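Local coordinates for protein acyl-coenzyme A oxidase acox-1.2 (Caenorhabditis elegans, PDB 5K3J) that catalyses the FAD-dependent first step of peroxisomal beta-oxidation, desaturating the CoA-activated 5-carbon omega side chain of ascaroside pheromones with release of hydrogen peroxide, at residues Q320-L323 with V328-K331. Sequence-based numbering, arbitrary orientation.
Sequences QGHL and VEVK. With FAD (flavin-adenine dinucleotide), chain G.
The irregular loop between helix 287-315 and helix 336-340 folds back on itself beside FAD, held by two backbone hydrogen bonds of Val330. Gln320 N donates to Val330 O (3.0 Å), while Val330 N donates to Gly321 O (3.1 Å); one residue thus grips two successive partners, and neither segment forms a regular strand. At phi 87° a beta carbon on Gly321 would jam against Gln320 O, which calls for glycine, and would probably also crowd FAD N6A. Gln320 turns the other way, its CG 3.7 Å from FAD O2A, beside the phosphate on the adenosine side. Val330 points toward the opposite segment: with chi1 at 69°, CG2 lies anti to the backbone N and meets Leu323 CD1 at 3.7 Å, while CG1 rests near Leu323 CG. Glu329 lies across His322. Its CG sits over one ring face, displaced toward the rim and 4.3 Å from the centroid, a CH-pi contact, and beyond CG the chain runs extended to the carboxylate, whose plane is 39° from the ring's. That carboxylate reaches the dimer interface, where OE1 is hydrogen-bonded to His154 of the second subunit and OE2 weakly to Asn157 of the same subunit. With an alanine here instead of Glu329, His322 would probably lose the CH-pi cover from CG, and His154 across the interface its carboxylate partner. His322 NE2 also bonds weakly to Asn160 of the second subunit. Together these contacts shape a subunit-bridging loop at the FAD site of an acyl-CoA oxidase, where both chains of the dimer bind one cofactor.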
ATOM      1  N   GLN A 320      18.854   6.062  16.216  1.00 36.34           N
ATOM      2  CA  GLN A 320      19.148   7.013  15.150  1.00 37.25           C
ATOM      3  C   GLN A 320      18.825   8.440  15.573  1.00 38.84           C
ATOM      4  O   GLN A 320      17.724   8.723  16.042  1.00 37.56           O
ATOM      5  CB  GLN A 320      18.369   6.652  13.885  1.00 39.29           C
ATOM      6  CG  GLN A 320      19.223   6.069  12.773  1.00 38.33           C
ATOM      7  CD  GLN A 320      19.864   7.140  11.917  1.00 39.87           C
ATOM      8  OE1 GLN A 320      19.486   8.309  11.983  1.00 44.02           O
ATOM      9  NE2 GLN A 320      20.833   6.748  11.103  1.00 41.77           N
ATOM     10  N   GLY A 321      19.791   9.334  15.395  1.00 43.60           N
ATOM     11  CA  GLY A 321      19.629  10.723  15.780  1.00 48.03           C
ATOM     12  C   GLY A 321      20.004  10.920  17.233  1.00 51.41           C
ATOM     13  O   GLY A 321      20.248   9.953  17.951  1.00 46.23           O
ATOM     14  N   HIS A 322      20.046  12.174  17.668  1.00 68.72           N
ATOM     15  CA  HIS A 322      20.382  12.497  19.051  1.00 69.27           C
ATOM     16  C   HIS A 322      19.270  13.298  19.724  1.00 67.48           C
ATOM     17  O   HIS A 322      18.632  14.142  19.095  1.00 63.75           O
ATOM     18  CB  HIS A 322      21.698  13.282  19.119  1.00 63.47           C
ATOM     19  CG  HIS A 322      22.921  12.442  18.916  1.00 57.80           C
ATOM     20  ND1 HIS A 322      23.478  11.685  19.926  1.00 54.60           N
ATOM     21  CD2 HIS A 322      23.703  12.253  17.829  1.00 56.37           C
ATOM     22  CE1 HIS A 322      24.547  11.060  19.465  1.00 52.64           C
ATOM     23  NE2 HIS A 322      24.706  11.387  18.196  1.00 58.00           N
ATOM     24  N   LEU A 323      19.035  13.021  21.002  1.00 58.95           N
ATOM     25  CA  LEU A 323      18.160  13.863  21.811  1.00 63.77           C
ATOM     26  C   LEU A 323      19.007  14.797  22.672  1.00 68.53           C
ATOM     27  O   LEU A 323      19.831  15.552  22.149  1.00 61.64           O
ATOM     28  CB  LEU A 323      17.230  13.016  22.680  1.00 57.26           C
ATOM     29  CG  LEU A 323      15.937  12.557  22.004  1.00 51.92           C
ATOM     30  CD1 LEU A 323      15.034  11.827  22.989  1.00 50.60           C
ATOM     31  CD2 LEU A 323      15.213  13.745  21.383  1.00 51.30           C
ATOM     32  N   VAL A 328      25.872   8.582  22.424  1.00 67.20           N
ATOM     33  CA  VAL A 328      24.908   7.480  22.264  1.00 65.33           C
ATOM     34  C   VAL A 328      23.580   7.922  21.632  1.00 58.10           C
ATOM     35  O   VAL A 328      22.816   8.682  22.226  1.00 53.00           O
ATOM     36  CB  VAL A 328      24.587   6.802  23.616  1.00 64.94           C
ATOM     37  CG1 VAL A 328      23.703   5.586  23.403  1.00 63.34           C
ATOM     38  CG2 VAL A 328      25.871   6.443  24.366  1.00 63.78           C
ATOM     39  N   GLU A 329      23.308   7.434  20.427  1.00 50.14           N
ATOM     40  CA  GLU A 329      22.072   7.774  19.727  1.00 47.82           C
ATOM     41  C   GLU A 329      20.847   7.277  20.494  1.00 44.08           C
ATOM     42  O   GLU A 329      20.932   6.312  21.253  1.00 41.04           O
ATOM     43  CB  GLU A 329      22.079   7.191  18.313  1.00 47.85           C
ATOM     44  CG  GLU A 329      23.099   7.829  17.384  1.00 48.56           C
ATOM     45  CD  GLU A 329      23.239   7.082  16.072  1.00 48.42           C
ATOM     46  OE1 GLU A 329      23.702   5.922  16.095  1.00 50.80           O
ATOM     47  OE2 GLU A 329      22.888   7.653  15.019  1.00 43.12           O
ATOM     48  N   VAL A 330      19.713   7.941  20.291  1.00 40.36           N
ATOM     49  CA  VAL A 330      18.476   7.556  20.963  1.00 37.59           C
ATOM     50  C   VAL A 330      17.694   6.515  20.163  1.00 37.10           C
ATOM     51  O   VAL A 330      17.757   6.485  18.933  1.00 35.74           O
ATOM     52  CB  VAL A 330      17.572   8.795  21.219  1.00 35.90           C
ATOM     53  CG1 VAL A 330      17.010   9.347  19.911  1.00 36.53           C
ATOM     54  CG2 VAL A 330      16.445   8.459  22.182  1.00 38.53           C
ATOM     55  N   LYS A 331      16.972   5.653  20.871  1.00 42.05           N
ATOM     56  CA  LYS A 331      16.027   4.741  20.236  1.00 46.00           C
ATOM     57  C   LYS A 331      14.960   5.545  19.488  1.00 50.49           C
ATOM     58  O   LYS A 331      14.417   6.513  20.023  1.00 47.62           O
ATOM     59  CB  LYS A 331      15.374   3.828  21.275  1.00 41.43           C
ATOM     60  CG  LYS A 331      16.346   2.918  22.027  1.00 42.44           C
ATOM     61  CD  LYS A 331      15.603   2.028  23.016  1.00 40.15           C
ATOM     62  CE  LYS A 331      16.541   1.102  23.769  1.00 40.63           C
ATOM     63  NZ  LYS A 331      15.781   0.163  24.636  1.00 42.64           N
TER
HETATM   64  PA  FAD G 702      15.782   5.746   9.929  1.00 45.98           P
HETATM   65  O1A FAD G 702      16.686   6.981   9.921  1.00 49.81           O
HETATM   66  O2A FAD G 702      16.404   4.663  10.759  1.00 42.76           O
HETATM   67  O5B FAD G 702      14.342   6.138  10.549  1.00 39.49           O
HETATM   68  C5B FAD G 702      13.415   5.081  10.848  1.00 37.93           C
HETATM   69  C4B FAD G 702      12.285   5.665  11.748  1.00 39.03           C
HETATM   70  O4B FAD G 702      12.812   6.396  12.690  1.00 42.60           O
HETATM   71  C3B FAD G 702      11.393   6.605  10.931  1.00 37.92           C
HETATM   72  O3B FAD G 702      10.117   6.475  11.315  1.00 37.49           O
HETATM   73  C2B FAD G 702      11.911   8.029  11.282  1.00 36.54           C
HETATM   74  O2B FAD G 702      10.786   9.019  11.206  1.00 34.10           O
HETATM   75  C1B FAD G 702      12.313   7.913  12.495  1.00 38.88           C
HETATM   76  N9A FAD G 702      13.396   8.811  12.757  1.00 41.62           N
HETATM   77  C8A FAD G 702      14.707   8.562  12.590  1.00 40.17           C
HETATM   78  N7A FAD G 702      15.391   9.675  12.958  1.00 41.53           N
HETATM   79  C5A FAD G 702      14.485  10.616  13.356  1.00 46.80           C
HETATM   80  C6A FAD G 702      14.641  11.915  13.824  1.00 53.98           C
HETATM   81  N6A FAD G 702      15.756  12.767  14.071  1.00 52.64           N
HETATM   82  N1A FAD G 702      13.570  12.638  14.151  1.00 54.40           N
HETATM   83  C2A FAD G 702      12.322  12.104  14.029  1.00 51.33           C
HETATM   84  N3A FAD G 702      12.167  10.832  13.572  1.00 47.22           N
HETATM   85  C4A FAD G 702      13.260  10.092  13.236  1.00 43.01           C
HETATM   86  N1  FAD G 702      21.084   4.628   0.307  1.00 34.93           N
HETATM   87  C2  FAD G 702      22.291   4.929  -0.457  1.00 34.30           C
HETATM   88  O2  FAD G 702      23.250   5.424   0.097  1.00 33.41           O
HETATM   89  N3  FAD G 702      22.347   4.635  -1.891  1.00 34.27           N
HETATM   90  C4  FAD G 702      21.232   4.059  -2.539  1.00 34.24           C
HETATM   91  O4  FAD G 702      21.281   3.810  -3.760  1.00 31.77           O
HETATM   92  C4X FAD G 702      19.999   3.751  -1.763  1.00 33.18           C
HETATM   93  N5  FAD G 702      18.856   3.162  -2.419  1.00 34.95           N
HETATM   94  C5X FAD G 702      17.649   2.860  -1.655  1.00 33.45           C
HETATM   95  C6  FAD G 702      16.538   2.287  -2.297  1.00 29.40           C
HETATM   96  C7  FAD G 702      15.373   1.996  -1.562  1.00 27.05           C
HETATM   97  C7M FAD G 702      14.304   1.379  -2.470  1.00 25.92           C
HETATM   98  C8  FAD G 702      15.318   2.275  -0.193  1.00 27.75           C
HETATM   99  C8M FAD G 702      14.108   1.998   0.684  1.00 27.85           C
HETATM  100  C9  FAD G 702      16.428   2.850   0.458  1.00 28.92           C
HETATM  101  C9A FAD G 702      17.594   3.144  -0.271  1.00 32.24           C
HETATM  102  N10 FAD G 702      18.760   3.748   0.403  1.00 31.82           N
HETATM  103  C10 FAD G 702      19.947   4.042  -0.346  1.00 31.76           C
HETATM  104  C1' FAD G 702      18.720   4.044   1.852  1.00 29.20           C
HETATM  105  C2' FAD G 702      17.868   5.277   2.135  1.00 29.25           C
HETATM  106  O2' FAD G 702      18.456   6.388   1.554  1.00 30.81           O
HETATM  107  C3' FAD G 702      17.801   5.466   3.625  1.00 31.51           C
HETATM  108  O3' FAD G 702      17.277   4.303   4.214  1.00 31.12           O
HETATM  109  C4' FAD G 702      16.918   6.638   3.960  1.00 33.04           C
HETATM  110  O4' FAD G 702      17.496   7.818   3.451  1.00 37.86           O
HETATM  111  C5' FAD G 702      16.791   6.738   5.465  1.00 34.03           C
HETATM  112  O5' FAD G 702      16.369   5.479   5.969  1.00 35.37           O
HETATM  113  P   FAD G 702      16.806   5.022   7.438  1.00 36.80           P
HETATM  114  O1P FAD G 702      17.201   3.542   7.408  1.00 36.89           O
HETATM  115  O2P FAD G 702      17.966   5.837   7.911  1.00 40.36           O
HETATM  116  O3P FAD G 702      15.598   5.231   8.430  1.00 40.19           O